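Local coordinates for protein CSE1 (Thermus thermophilus, PDB 4AN8) that forms part of the Cascade ribonucleoprotein complex, which targets invading nucleic acids in CRISPR adaptive immunity, and probably contributes to foreign DNA selection, at residues L297-F303 with R359-Y363; W304-S308 with L382-E386; A374-K380 with V448-L454; A440-F444 with W457-L461. All coordinates share one frame; numbering follows the deposited sequence.

How the interactions relate
From the N terminus, the loop 297-308 supplies the first half of two contacts. Interaction 1 closes first, when strand 354-364 returns to residues 297-303. Interaction 2 opens before interaction 1 closes and ends on helix 372-403, so the two cross. Interaction 3 starts on the same helix, before interaction 2 closes, and ends at the connection into helix 453-476. It therefore crosses interaction 2. Interaction 4 is the shortest loop, joining helix 429-446 to helix 453-476, and it crosses interaction 3. Interactions 1 and 4 are in series. Together the contacts tie the sheet edge to the helical bundle at the C-terminal end. Y363, W304, F307, F441, F444 and L378, among others, carry the packing between them.

Interaction 1. Residues L297-F303 with R359-Y363; sequences LSEERSF and RREVY
The guanidinium of R359 lies flat over L297 and turns its edge to the loop backbone. L297 CB sits over the centre of one guanidinium face, 4.3 Å above its plane. At the edge, R359 NH1 donates to S298 O at 2.5 Å, so short that the exact length is doubtful. A water is held by three partners. It accepts from S298 N and from R359 NH2, and it donates to R301 O at 2.7 Å. The rotation of R359 is fixed from its own strand. NE and NH2 both donate to E361 OE2 in a side-on salt bridge, close to the guanidinium plane, with NH2 at 2.9 Å. Residues 359-363 belong to strand 354-364, an outer strand of a three-stranded antiparallel sheet, and the loop 297-303 packs along it. The other carboxylate oxygen, E361 OE1, faces F303, whose CB is 3.2 Å away. The phenyl ring and the carboxylate are turned 56° apart. Y363 OH hydrogen-bonds to E361 OE1 at 2.8 Å, from above the carboxylate plane. This tyrosine oxygen lies at the edge of the F303 ring and 3.9 Å from F303 CB. F303 CG is anti to the backbone N (chi1 -172°), which leads the ring away from the strand residues 359-363 and onto A190, L295 and V345.

Interaction 2. Residues W304-S308 with L382-E386; sequences WRDFS and LKMAE
L382 plugs the turn formed by W304 to S308, and this buried side is the tight part of the contact. Its CD2 methyl lies 3.4 Å from S308 OG and 3.6 Å from W304 O. Its CD1 methyl reaches the edge of the indole, with W304 CE3 at 4.1 Å. Residues 304-306 continue a 3-10 segment that begins earlier, and F307 N bonds to W304 O at 2.9 Å. The chi1 of W304 (51°) places CG between the backbone N and the carbonyl carbon. The indole then stacks on F441, and its NE1 bonds to D438. L382 is on helix 372-403, so the contact joins the loop to the first helix of the C-terminal bundle. The partly exposed side is looser and polar. There R305 and E386 form a salt bridge, with the two planar groups 31° apart. R305 NH1 is 3.0 Å from E386 OE1, but that hydrogen bond is weak. Its approach to E386 OE2 is straighter, yet the place of that oxygen is less sure. A water donates to R305 O at 2.8 Å and, less surely, to E386 OE2. W434 adds a cation-pi contact to R305. R301 also comes near, so the carboxylate of E386 probably balances the positive charge gathered here.

Interaction 3. Residues A374-K380 with V448-L454; sequences AEENLEK and VEEEASL
V448 meets A374 and L378 with its two methyls. CG1 touches A374 CB at 3.7 Å, and CG2 touches L378 CB at 4.0 Å. CG2 is anti to the backbone N, which carries it toward the helix, next to A374 O and L378 N. The carbonyl of V448 is gripped too. N377 ND2 donates to V448 O at 2.9 Å in a nearly straight bond (168°). The bond lies in the amide plane of N377, while the donor is tilted 27° from the carbonyl plane. A374 CA also points its hydrogen at V448 O. E449 follows, with its CG 4.2 Å from A374 CB. The small alanine lets the backbones come close here. The carboxylate of E449 turns back to G368 N and S367 OG, just before helix 372-403. These residues belong to the connection between helices 429-446 and 453-476, two members of the C-terminal helical bundle, and this connection lies against a third, helix 372-403. E450 to S453 make a type I beta turn. S453 OG donates to E450 O at 2.7 Å, and S453 N donates to the same oxygen at 3.2 Å. L454, on helix 453-476, faces helix 372-403 again. Its CD1 lies 3.6 Å from N377 O and 4.0 Å from K380 CB.

Interaction 4. Residues A440-F444 with W457-L461; sequences AFPRF and WREAL
One indole, that of W457, is met by two phenylalanines from the opposing helix, F441 and F444, and each meets it in a different way. The three rings form an aromatic cluster within the C-terminal helical bundle of Cse1. The two helix segments run antiparallel, at 172° between their directions, with their axes 10.3 Å apart. W457 reaches across this gap because its CG is anti to the backbone N (chi1 -174°). F441 turns its edge to the face of the six-membered ring of W457 in an offset edge-to-face pair. The planes stand at 82° and the centroids are 6.0 Å apart. Between the rings, F441 CD1 comes to 4.0 Å from W457 CH2. The side chains of F444 and W457 cross at about a right angle. F444 CB lies 3.6 Å from W457 CE3, and the F444 ring presents one face to the indole. The polar end of the tryptophan is engaged as well, since W457 NE1 bonds to A381 O on helix 372-403. That bond holds the indole against a third helix. F441 also stacks on F445. Segment 440-444 is kinked at P442, where the N atoms of P442 and R443 lack their usual bond to the preceding turn. Beside the rings, A440 packs on A460, with CB to CB at 3.7 Å. R443 NH2 comes to 4.2 Å from A460 CB. Within its own segment, L461 CD2 sits 3.7 Å above the W457 ring plane, offset toward the rim.

Interaction 1. Residues L297-F303 with R359-Y363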
loop_
_atom_site.group_PDB
_atom_site.type_symbol
_atom_site.label_atom_id
_atom_site.label_comp_id
_atom_site.label_asym_id
_atom_site.label_seq_id
_atom_site.Cartn_x
_atom_site.Cartn_y
_atom_site.Cartn_z
ATOM N N LEU A 297 1.552 5.042 5.891
ATOM C CA LEU A 297 0.627 6.129 5.623
ATOM C C LEU A 297 0.218 6.766 6.950
ATOM O O LEU A 297 0.027 6.082 7.955
ATOM C CB LEU A 297 -0.587 5.632 4.844
ATOM C CG LEU A 297 -0.332 5.124 3.425
ATOM C CD1 LEU A 297 -1.521 4.297 2.930
ATOM C CD2 LEU A 297 -0.003 6.254 2.442
ATOM N N SER A 298 0.098 8.084 6.965
ATOM C CA SER A 298 -0.208 8.775 8.210
ATOM C C SER A 298 -1.495 9.583 8.104
ATOM O O SER A 298 -1.826 10.123 7.041
ATOM C CB SER A 298 0.941 9.674 8.640
ATOM O OG SER A 298 0.529 10.475 9.731
ATOM N N GLU A 299 -2.201 9.666 9.227
ATOM C CA GLU A 299 -3.503 10.315 9.296
ATOM C C GLU A 299 -3.522 11.716 8.700
ATOM O O GLU A 299 -4.410 12.049 7.913
ATOM C CB GLU A 299 -4.007 10.356 10.740
ATOM C CG GLU A 299 -5.273 11.166 10.905
ATOM C CD GLU A 299 -6.270 10.512 11.837
ATOM O OE1 GLU A 299 -5.977 10.398 13.048
ATOM O OE2 GLU A 299 -7.352 10.117 11.355
ATOM N N GLU A 300 -2.558 12.548 9.063
ATOM C CA GLU A 300 -2.606 13.913 8.560
ATOM C C GLU A 300 -1.381 14.343 7.738
ATOM O O GLU A 300 -1.469 15.273 6.934
ATOM C CB GLU A 300 -2.952 14.886 9.692
ATOM C CG GLU A 300 -4.361 14.643 10.245
ATOM C CD GLU A 300 -4.725 15.532 11.423
ATOM O OE1 GLU A 300 -3.896 16.377 11.821
ATOM O OE2 GLU A 300 -5.848 15.380 11.951
ATOM N N ARG A 301 -0.264 13.636 7.909
ATOM C CA ARG A 301 0.966 13.919 7.172
ATOM C C ARG A 301 0.995 13.355 5.740
ATOM O O ARG A 301 0.911 12.155 5.529
ATOM C CB ARG A 301 2.159 13.403 7.977
ATOM C CG ARG A 301 3.501 13.471 7.288
ATOM C CD ARG A 301 4.522 12.678 8.089
ATOM N NE ARG A 301 5.821 12.623 7.430
ATOM C CZ ARG A 301 6.752 13.563 7.535
ATOM N NH1 ARG A 301 6.522 14.632 8.283
ATOM N NH2 ARG A 301 7.911 13.433 6.898
ATOM N N SER A 302 1.140 14.239 4.763
ATOM C CA SER A 302 1.240 13.858 3.355
ATOM C C SER A 302 2.312 12.809 3.132
ATOM O O SER A 302 3.436 12.954 3.591
ATOM C CB SER A 302 1.554 15.089 2.487
ATOM O OG SER A 302 0.446 15.972 2.419
ATOM N N PHE A 303 1.971 11.760 2.396
ATOM C CA PHE A 303 2.888 10.648 2.217
ATOM C C PHE A 303 4.183 10.984 1.447
ATOM O O PHE A 303 5.261 10.487 1.776
ATOM C CB PHE A 303 2.178 9.468 1.555
ATOM C CG PHE A 303 3.012 8.240 1.521
ATOM C CD1 PHE A 303 3.397 7.629 2.701
ATOM C CD2 PHE A 303 3.471 7.727 0.315
ATOM C CE1 PHE A 303 4.214 6.467 2.668
ATOM C CE2 PHE A 303 4.278 6.592 0.273
ATOM C CZ PHE A 303 4.653 5.962 1.444
ATOM N N ARG A 359 -6.220 4.009 2.245
ATOM C CA ARG A 359 -5.883 5.024 1.257
ATOM C C ARG A 359 -5.226 4.471 0.005
ATOM O O ARG A 359 -4.428 3.528 0.076
ATOM C CB ARG A 359 -4.985 6.097 1.884
ATOM C CG ARG A 359 -5.768 7.264 2.445
ATOM C CD ARG A 359 -5.000 8.072 3.475
ATOM N NE ARG A 359 -3.727 8.601 2.983
ATOM C CZ ARG A 359 -2.826 9.184 3.771
ATOM N NH1 ARG A 359 -3.090 9.316 5.069
ATOM N NH2 ARG A 359 -1.678 9.638 3.275
ATOM N N ARG A 360 -5.578 5.092 -1.124
ATOM C CA ARG A 360 -4.959 4.876 -2.416
ATOM C C ARG A 360 -4.344 6.197 -2.884
ATOM O O ARG A 360 -5.045 7.184 -3.085
ATOM C CB ARG A 360 -5.997 4.376 -3.431
ATOM C CG ARG A 360 -5.550 4.409 -4.901
ATOM C CD ARG A 360 -6.250 3.326 -5.767
ATOM N NE ARG A 360 -7.637 3.131 -5.364
ATOM C CZ ARG A 360 -8.231 1.957 -5.168
ATOM N NH1 ARG A 360 -7.596 0.820 -5.344
ATOM N NH2 ARG A 360 -9.491 1.932 -4.786
ATOM N N GLU A 361 -3.029 6.232 -3.048
ATOM C CA GLU A 361 -2.416 7.429 -3.613
ATOM C C GLU A 361 -1.762 7.177 -4.969
ATOM O O GLU A 361 -1.209 6.120 -5.210
ATOM C CB GLU A 361 -1.454 8.073 -2.624
ATOM C CG GLU A 361 -2.130 9.178 -1.874
ATOM C CD GLU A 361 -1.579 9.372 -0.497
ATOM O OE1 GLU A 361 -0.330 9.410 -0.355
ATOM O OE2 GLU A 361 -2.406 9.486 0.439
ATOM N N VAL A 362 -1.860 8.152 -5.862
ATOM C CA VAL A 362 -1.329 8.000 -7.194
ATOM C C VAL A 362 -0.288 9.097 -7.450
ATOM O O VAL A 362 -0.521 10.278 -7.161
ATOM C CB VAL A 362 -2.454 8.052 -8.246
ATOM C CG1 VAL A 362 -1.910 7.730 -9.628
ATOM C CG2 VAL A 362 -3.555 7.078 -7.882
ATOM N N TYR A 363 0.871 8.703 -7.966
ATOM C CA TYR A 363 1.931 9.665 -8.267
ATOM C C TYR A 363 2.486 9.351 -9.637
ATOM O O TYR A 363 2.404 8.213 -10.091
ATOM C CB TYR A 363 3.064 9.583 -7.248
ATOM C CG TYR A 363 2.633 9.911 -5.852
ATOM C CD1 TYR A 363 2.509 11.230 -5.447
ATOM C CD2 TYR A 363 2.316 8.908 -4.947
ATOM C CE1 TYR A 363 2.091 11.549 -4.186
ATOM C CE2 TYR A 363 1.895 9.213 -3.665
ATOM C CZ TYR A 363 1.780 10.537 -3.288
ATOM O OH TYR A 363 1.373 10.872 -2.018
HETATM O O HOH W 1 1.134 9.580 4.877
#

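Interaction 2. Residues W304-S308 with L382-E386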
loop_
_atom_site.group_PDB
_atom_site.type_symbol
_atom_site.label_atom_id
_atom_site.label_comp_id
_atom_site.label_asym_id
_atom_site.label_seq_id
_atom_site.Cartn_x
_atom_site.Cartn_y
_atom_site.Cartn_z
ATOM N N TRP A 304 4.077 11.815 0.421
ATOM C CA TRP A 304 5.231 12.147 -0.408
ATOM C C TRP A 304 6.326 12.822 0.416
ATOM O O TRP A 304 7.479 12.915 -0.018
ATOM C CB TRP A 304 4.833 13.007 -1.625
ATOM C CG TRP A 304 4.014 14.226 -1.278
ATOM C CD1 TRP A 304 2.658 14.314 -1.250
ATOM C CD2 TRP A 304 4.508 15.514 -0.883
ATOM N NE1 TRP A 304 2.264 15.577 -0.876
ATOM C CE2 TRP A 304 3.384 16.339 -0.654
ATOM C CE3 TRP A 304 5.783 16.055 -0.726
ATOM C CZ2 TRP A 304 3.502 17.684 -0.247
ATOM C CZ3 TRP A 304 5.901 17.403 -0.337
ATOM C CH2 TRP A 304 4.764 18.190 -0.094
ATOM N N ARG A 305 5.963 13.282 1.607
ATOM C CA ARG A 305 6.930 13.911 2.497
ATOM C C ARG A 305 8.024 12.958 2.943
ATOM O O ARG A 305 9.074 13.388 3.394
ATOM C CB ARG A 305 6.236 14.473 3.723
ATOM C CG ARG A 305 5.523 15.755 3.444
ATOM C CD ARG A 305 5.737 16.653 4.618
ATOM N NE ARG A 305 4.508 16.869 5.325
ATOM C CZ ARG A 305 4.426 17.413 6.529
ATOM N NH1 ARG A 305 5.513 17.784 7.197
ATOM N NH2 ARG A 305 3.229 17.560 7.061
ATOM N N ASP A 306 7.774 11.662 2.825
ATOM C CA ASP A 306 8.787 10.666 3.153
ATOM C C ASP A 306 9.599 10.209 1.939
ATOM O O ASP A 306 10.446 9.327 2.080
ATOM C CB ASP A 306 8.140 9.445 3.828
ATOM C CG ASP A 306 7.567 9.769 5.186
ATOM O OD1 ASP A 306 8.266 10.396 5.996
ATOM O OD2 ASP A 306 6.398 9.429 5.447
ATOM N N PHE A 307 9.339 10.765 0.757
ATOM C CA PHE A 307 9.983 10.253 -0.457
ATOM C C PHE A 307 11.521 10.424 -0.536
ATOM O O PHE A 307 12.175 9.673 -1.263
ATOM C CB PHE A 307 9.352 10.803 -1.746
ATOM C CG PHE A 307 8.040 10.152 -2.137
ATOM C CD1 PHE A 307 7.494 9.111 -1.389
ATOM C CD2 PHE A 307 7.354 10.591 -3.271
ATOM C CE1 PHE A 307 6.301 8.537 -1.766
ATOM C CE2 PHE A 307 6.172 10.025 -3.656
ATOM C CZ PHE A 307 5.640 8.989 -2.917
ATOM N N SER A 308 12.102 11.400 0.161
ATOM C CA SER A 308 13.563 11.541 0.153
ATOM C C SER A 308 14.200 10.706 1.265
ATOM O O SER A 308 15.315 10.217 1.117
ATOM C CB SER A 308 13.974 13.008 0.303
ATOM O OG SER A 308 13.562 13.504 1.565
ATOM N N LEU A 382 12.103 18.853 -0.893
ATOM C CA LEU A 382 11.388 18.445 0.304
ATOM C C LEU A 382 11.898 19.220 1.502
ATOM O O LEU A 382 11.176 19.430 2.469
ATOM C CB LEU A 382 11.522 16.938 0.539
ATOM C CG LEU A 382 10.315 16.102 0.120
ATOM C CD1 LEU A 382 9.838 16.517 -1.250
ATOM C CD2 LEU A 382 10.634 14.606 0.178
ATOM N N LYS A 383 13.154 19.631 1.443
ATOM C CA LYS A 383 13.771 20.323 2.568
ATOM C C LYS A 383 13.223 21.749 2.642
ATOM O O LYS A 383 12.809 22.206 3.702
ATOM C CB LYS A 383 15.295 20.322 2.429
ATOM C CG LYS A 383 16.039 20.739 3.684
ATOM C CD LYS A 383 17.542 20.569 3.500
ATOM C CE LYS A 383 18.338 21.082 4.701
ATOM N NZ LYS A 383 18.304 22.572 4.824
ATOM N N MET A 384 13.202 22.431 1.508
ATOM C CA MET A 384 12.560 23.733 1.428
ATOM C C MET A 384 11.150 23.653 1.999
ATOM O O MET A 384 10.797 24.426 2.896
ATOM C CB MET A 384 12.517 24.223 -0.018
ATOM C CG MET A 384 13.889 24.471 -0.618
ATOM S SD MET A 384 13.905 24.517 -2.426
ATOM C CE MET A 384 12.708 25.813 -2.742
ATOM N N ALA A 385 10.344 22.712 1.493
ATOM C CA ALA A 385 8.950 22.620 1.886
ATOM C C ALA A 385 8.840 22.392 3.388
ATOM O O ALA A 385 7.979 22.988 4.044
ATOM C CB ALA A 385 8.217 21.550 1.079
ATOM N N GLU A 386 9.741 21.591 3.958
ATOM C CA GLU A 386 9.700 21.359 5.414
ATOM C C GLU A 386 10.118 22.578 6.235
ATOM O O GLU A 386 9.582 22.817 7.321
ATOM C CB GLU A 386 10.525 20.131 5.851
ATOM C CG GLU A 386 10.017 18.777 5.332
ATOM C CD GLU A 386 8.734 18.286 6.021
ATOM O OE1 GLU A 386 8.377 18.802 7.099
ATOM O OE2 GLU A 386 8.074 17.372 5.479
HETATM O O HOH W 2 10.070 15.967 3.890
#

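Interaction 3. Residues A374-K380 with V448-L454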
loop_
_atom_site.group_PDB
_atom_site.type_symbol
_atom_site.label_atom_id
_atom_site.label_comp_id
_atom_site.label_asym_id
_atom_site.label_seq_id
_atom_site.Cartn_x
_atom_site.Cartn_y
_atom_site.Cartn_z
ATOM N N ALA A 374 18.329 13.784 -9.863
ATOM C CA ALA A 374 16.941 13.721 -9.423
ATOM C C ALA A 374 16.855 13.540 -7.906
ATOM O O ALA A 374 16.075 14.217 -7.247
ATOM C CB ALA A 374 16.193 12.613 -10.152
ATOM N N GLU A 375 17.658 12.646 -7.342
ATOM C CA GLU A 375 17.591 12.421 -5.899
ATOM C C GLU A 375 17.966 13.705 -5.170
ATOM O O GLU A 375 17.364 14.056 -4.157
ATOM C CB GLU A 375 18.459 11.239 -5.462
ATOM C CG GLU A 375 17.901 9.896 -5.948
ATOM C CD GLU A 375 18.650 8.676 -5.432
ATOM O OE1 GLU A 375 19.425 8.784 -4.457
ATOM O OE2 GLU A 375 18.451 7.591 -6.006
ATOM N N GLU A 376 18.952 14.412 -5.716
ATOM C CA GLU A 376 19.421 15.668 -5.152
ATOM C C GLU A 376 18.303 16.696 -5.187
ATOM O O GLU A 376 18.024 17.355 -4.184
ATOM C CB GLU A 376 20.637 16.172 -5.937
ATOM C CG GLU A 376 20.888 17.670 -5.855
ATOM C CD GLU A 376 21.927 18.143 -6.863
ATOM O OE1 GLU A 376 22.929 17.426 -7.079
ATOM O OE2 GLU A 376 21.738 19.231 -7.449
ATOM N N ASN A 377 17.656 16.820 -6.340
ATOM C CA ASN A 377 16.524 17.733 -6.474
ATOM C C ASN A 377 15.392 17.420 -5.495
ATOM O O ASN A 377 14.810 18.329 -4.896
ATOM C CB ASN A 377 15.992 17.748 -7.904
ATOM C CG ASN A 377 16.922 18.448 -8.848
ATOM O OD1 ASN A 377 17.704 19.304 -8.434
ATOM N ND2 ASN A 377 16.868 18.083 -10.126
ATOM N N LEU A 378 15.089 16.137 -5.336
ATOM C CA LEU A 378 14.012 15.716 -4.448
ATOM C C LEU A 378 14.363 16.075 -3.011
ATOM O O LEU A 378 13.532 16.595 -2.274
ATOM C CB LEU A 378 13.759 14.211 -4.585
ATOM C CG LEU A 378 12.572 13.624 -3.819
ATOM C CD1 LEU A 378 11.261 14.372 -4.149
ATOM C CD2 LEU A 378 12.435 12.131 -4.134
ATOM N N GLU A 379 15.607 15.813 -2.624
ATOM C CA GLU A 379 16.087 16.159 -1.294
ATOM C C GLU A 379 15.900 17.664 -1.011
ATOM O O GLU A 379 15.369 18.052 0.026
ATOM C CB GLU A 379 17.558 15.753 -1.158
ATOM C CG GLU A 379 18.076 15.639 0.266
ATOM C CD GLU A 379 19.470 15.007 0.339
ATOM O OE1 GLU A 379 19.946 14.478 -0.691
ATOM O OE2 GLU A 379 20.091 15.038 1.424
ATOM N N LYS A 380 16.339 18.509 -1.937
ATOM C CA LYS A 380 16.201 19.958 -1.767
ATOM C C LYS A 380 14.733 20.384 -1.712
ATOM O O LYS A 380 14.335 21.144 -0.843
ATOM C CB LYS A 380 16.889 20.720 -2.915
ATOM C CG LYS A 380 18.414 20.630 -2.956
ATOM C CD LYS A 380 18.969 21.455 -4.126
ATOM C CE LYS A 380 20.457 21.206 -4.374
ATOM N NZ LYS A 380 21.294 21.496 -3.175
ATOM N N VAL A 448 11.330 15.818 -11.732
ATOM C CA VAL A 448 12.376 15.832 -10.722
ATOM C C VAL A 448 13.793 15.751 -11.312
ATOM O O VAL A 448 14.759 16.152 -10.669
ATOM C CB VAL A 448 12.141 14.729 -9.629
ATOM C CG1 VAL A 448 12.580 13.356 -10.129
ATOM C CG2 VAL A 448 12.847 15.105 -8.324
ATOM N N GLU A 449 13.915 15.232 -12.530
ATOM C CA GLU A 449 15.225 15.085 -13.164
ATOM C C GLU A 449 15.811 16.437 -13.596
ATOM O O GLU A 449 16.988 16.707 -13.388
ATOM C CB GLU A 449 15.145 14.145 -14.371
ATOM C CG GLU A 449 14.645 12.748 -14.052
ATOM C CD GLU A 449 13.143 12.555 -14.322
ATOM O OE1 GLU A 449 12.382 13.562 -14.283
ATOM O OE2 GLU A 449 12.736 11.387 -14.580
ATOM N N GLU A 450 14.973 17.271 -14.206
ATOM C CA GLU A 450 15.364 18.590 -14.691
ATOM C C GLU A 450 15.798 19.535 -13.583
ATOM O O GLU A 450 15.153 19.607 -12.538
ATOM C CB GLU A 450 14.190 19.219 -15.442
ATOM C CG GLU A 450 13.682 18.357 -16.568
ATOM C CD GLU A 450 12.251 18.663 -16.947
ATOM O OE1 GLU A 450 11.880 19.857 -16.996
ATOM O OE2 GLU A 450 11.495 17.697 -17.192
ATOM N N GLU A 451 16.883 20.271 -13.828
ATOM C CA GLU A 451 17.363 21.309 -12.910
ATOM C C GLU A 451 16.311 22.397 -12.700
ATOM O O GLU A 451 16.120 22.887 -11.587
ATOM C CB GLU A 451 18.636 21.952 -13.456
ATOM C CG GLU A 451 19.756 20.980 -13.766
ATOM C CD GLU A 451 20.935 21.668 -14.424
ATOM O OE1 GLU A 451 20.727 22.731 -15.048
ATOM O OE2 GLU A 451 22.069 21.154 -14.312
ATOM N N ALA A 452 15.636 22.767 -13.784
ATOM C CA ALA A 452 14.595 23.786 -13.761
ATOM C C ALA A 452 13.534 23.554 -12.677
ATOM O O ALA A 452 12.830 24.481 -12.272
ATOM C CB ALA A 452 13.917 23.856 -15.134
ATOM N N SER A 453 13.410 22.312 -12.226
ATOM C CA SER A 453 12.246 21.902 -11.435
ATOM C C SER A 453 12.190 22.520 -10.035
ATOM O O SER A 453 11.110 22.764 -9.520
ATOM C CB SER A 453 12.167 20.373 -11.343
ATOM O OG SER A 453 13.257 19.861 -10.596
ATOM N N LEU A 454 13.343 22.766 -9.422
ATOM C CA LEU A 454 13.370 23.410 -8.108
ATOM C C LEU A 454 12.665 24.748 -8.160
ATOM O O LEU A 454 11.950 25.126 -7.223
ATOM C CB LEU A 454 14.798 23.638 -7.623
ATOM C CG LEU A 454 15.472 22.542 -6.805
ATOM C CD1 LEU A 454 14.458 21.753 -5.964
ATOM C CD2 LEU A 454 16.277 21.635 -7.726
#

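Interaction 4. Residues A440-F444 with W457-L461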
loop_
_atom_site.group_PDB
_atom_site.type_symbol
_atom_site.label_atom_id
_atom_site.label_comp_id
_atom_site.label_asym_id
_atom_site.label_seq_id
_atom_site.Cartn_x
_atom_site.Cartn_y
_atom_site.Cartn_z
ATOM N N ALA A 440 0.390 20.443 -5.808
ATOM C CA ALA A 440 1.545 20.876 -6.581
ATOM C C ALA A 440 2.591 19.774 -6.723
ATOM O O ALA A 440 3.355 19.759 -7.696
ATOM C CB ALA A 440 2.177 22.119 -5.955
ATOM N N PHE A 441 2.647 18.863 -5.757
ATOM C CA PHE A 441 3.722 17.871 -5.774
ATOM C C PHE A 441 3.859 17.027 -7.048
ATOM O O PHE A 441 4.975 16.857 -7.539
ATOM C CB PHE A 441 3.729 16.958 -4.543
ATOM C CG PHE A 441 4.927 16.048 -4.505
ATOM C CD1 PHE A 441 6.178 16.554 -4.212
ATOM C CD2 PHE A 441 4.807 14.702 -4.829
ATOM C CE1 PHE A 441 7.292 15.729 -4.205
ATOM C CE2 PHE A 441 5.916 13.871 -4.820
ATOM C CZ PHE A 441 7.158 14.386 -4.501
ATOM N N PRO A 442 2.745 16.482 -7.572
ATOM C CA PRO A 442 2.817 15.651 -8.790
ATOM C C PRO A 442 3.473 16.349 -9.969
ATOM O O PRO A 442 4.198 15.688 -10.716
ATOM C CB PRO A 442 1.353 15.367 -9.122
ATOM C CG PRO A 442 0.656 15.433 -7.785
ATOM C CD PRO A 442 1.414 16.431 -6.937
ATOM N N ARG A 443 3.210 17.644 -10.144
ATOM C CA ARG A 443 3.768 18.415 -11.263
ATOM C C ARG A 443 5.270 18.517 -11.104
ATOM O O ARG A 443 6.022 18.238 -12.025
ATOM C CB ARG A 443 3.171 19.820 -11.317
ATOM C CG ARG A 443 1.670 19.892 -11.131
ATOM C CD ARG A 443 1.162 21.286 -11.488
ATOM N NE ARG A 443 2.101 22.328 -11.062
ATOM C CZ ARG A 443 1.884 23.173 -10.058
ATOM N NH1 ARG A 443 0.747 23.116 -9.374
ATOM N NH2 ARG A 443 2.801 24.084 -9.744
ATOM N N PHE A 444 5.709 18.910 -9.916
ATOM C CA PHE A 444 7.137 18.919 -9.625
ATOM C C PHE A 444 7.735 17.510 -9.785
ATOM O O PHE A 444 8.751 17.332 -10.457
ATOM C CB PHE A 444 7.392 19.424 -8.209
ATOM C CG PHE A 444 8.765 19.098 -7.705
ATOM C CD1 PHE A 444 9.853 19.904 -8.041
ATOM C CD2 PHE A 444 8.982 17.968 -6.934
ATOM C CE1 PHE A 444 11.128 19.592 -7.597
ATOM C CE2 PHE A 444 10.240 17.648 -6.490
ATOM C CZ PHE A 444 11.323 18.447 -6.826
ATOM N N TRP A 457 9.090 24.533 -8.025
ATOM C CA TRP A 457 8.683 24.141 -6.688
ATOM C C TRP A 457 8.634 25.375 -5.800
ATOM O O TRP A 457 7.673 25.575 -5.043
ATOM C CB TRP A 457 9.661 23.111 -6.133
ATOM C CG TRP A 457 9.278 22.528 -4.813
ATOM C CD1 TRP A 457 10.013 22.558 -3.675
ATOM C CD2 TRP A 457 8.075 21.800 -4.500
ATOM N NE1 TRP A 457 9.353 21.904 -2.668
ATOM C CE2 TRP A 457 8.158 21.434 -3.143
ATOM C CE3 TRP A 457 6.935 21.439 -5.233
ATOM C CZ2 TRP A 457 7.151 20.712 -2.497
ATOM C CZ3 TRP A 457 5.925 20.740 -4.592
ATOM C CH2 TRP A 457 6.042 20.380 -3.233
ATOM N N ARG A 458 9.672 26.203 -5.903
ATOM C CA ARG A 458 9.757 27.426 -5.105
ATOM C C ARG A 458 8.568 28.326 -5.392
ATOM O O ARG A 458 7.996 28.919 -4.477
ATOM C CB ARG A 458 11.059 28.179 -5.361
ATOM C CG ARG A 458 11.259 29.344 -4.403
ATOM C CD ARG A 458 12.661 29.914 -4.506
ATOM N NE ARG A 458 13.636 28.871 -4.804
ATOM C CZ ARG A 458 14.223 28.720 -5.986
ATOM N NH1 ARG A 458 13.944 29.560 -6.976
ATOM N NH2 ARG A 458 15.095 27.737 -6.177
ATOM N N GLU A 459 8.177 28.399 -6.655
ATOM C CA GLU A 459 6.966 29.125 -7.010
ATOM C C GLU A 459 5.748 28.521 -6.313
ATOM O O GLU A 459 4.899 29.246 -5.776
ATOM C CB GLU A 459 6.759 29.129 -8.526
ATOM C CG GLU A 459 7.957 29.637 -9.315
ATOM C CD GLU A 459 8.437 31.005 -8.854
ATOM O OE1 GLU A 459 7.634 31.758 -8.260
ATOM O OE2 GLU A 459 9.626 31.324 -9.082
ATOM N N ALA A 460 5.658 27.194 -6.316
ATOM C CA ALA A 460 4.513 26.533 -5.695
ATOM C C ALA A 460 4.532 26.736 -4.188
ATOM O O ALA A 460 3.493 26.943 -3.580
ATOM C CB ALA A 460 4.484 25.049 -6.050
ATOM N N LEU A 461 5.717 26.684 -3.586
ATOM C CA LEU A 461 5.850 26.964 -2.156
ATOM C C LEU A 461 5.332 28.370 -1.817
ATOM O O LEU A 461 4.602 28.566 -0.841
ATOM C CB LEU A 461 7.305 26.819 -1.701
ATOM C CG LEU A 461 7.881 25.402 -1.691
ATOM C CD1 LEU A 461 9.316 25.393 -1.198
ATOM C CD2 LEU A 461 7.028 24.508 -0.829
#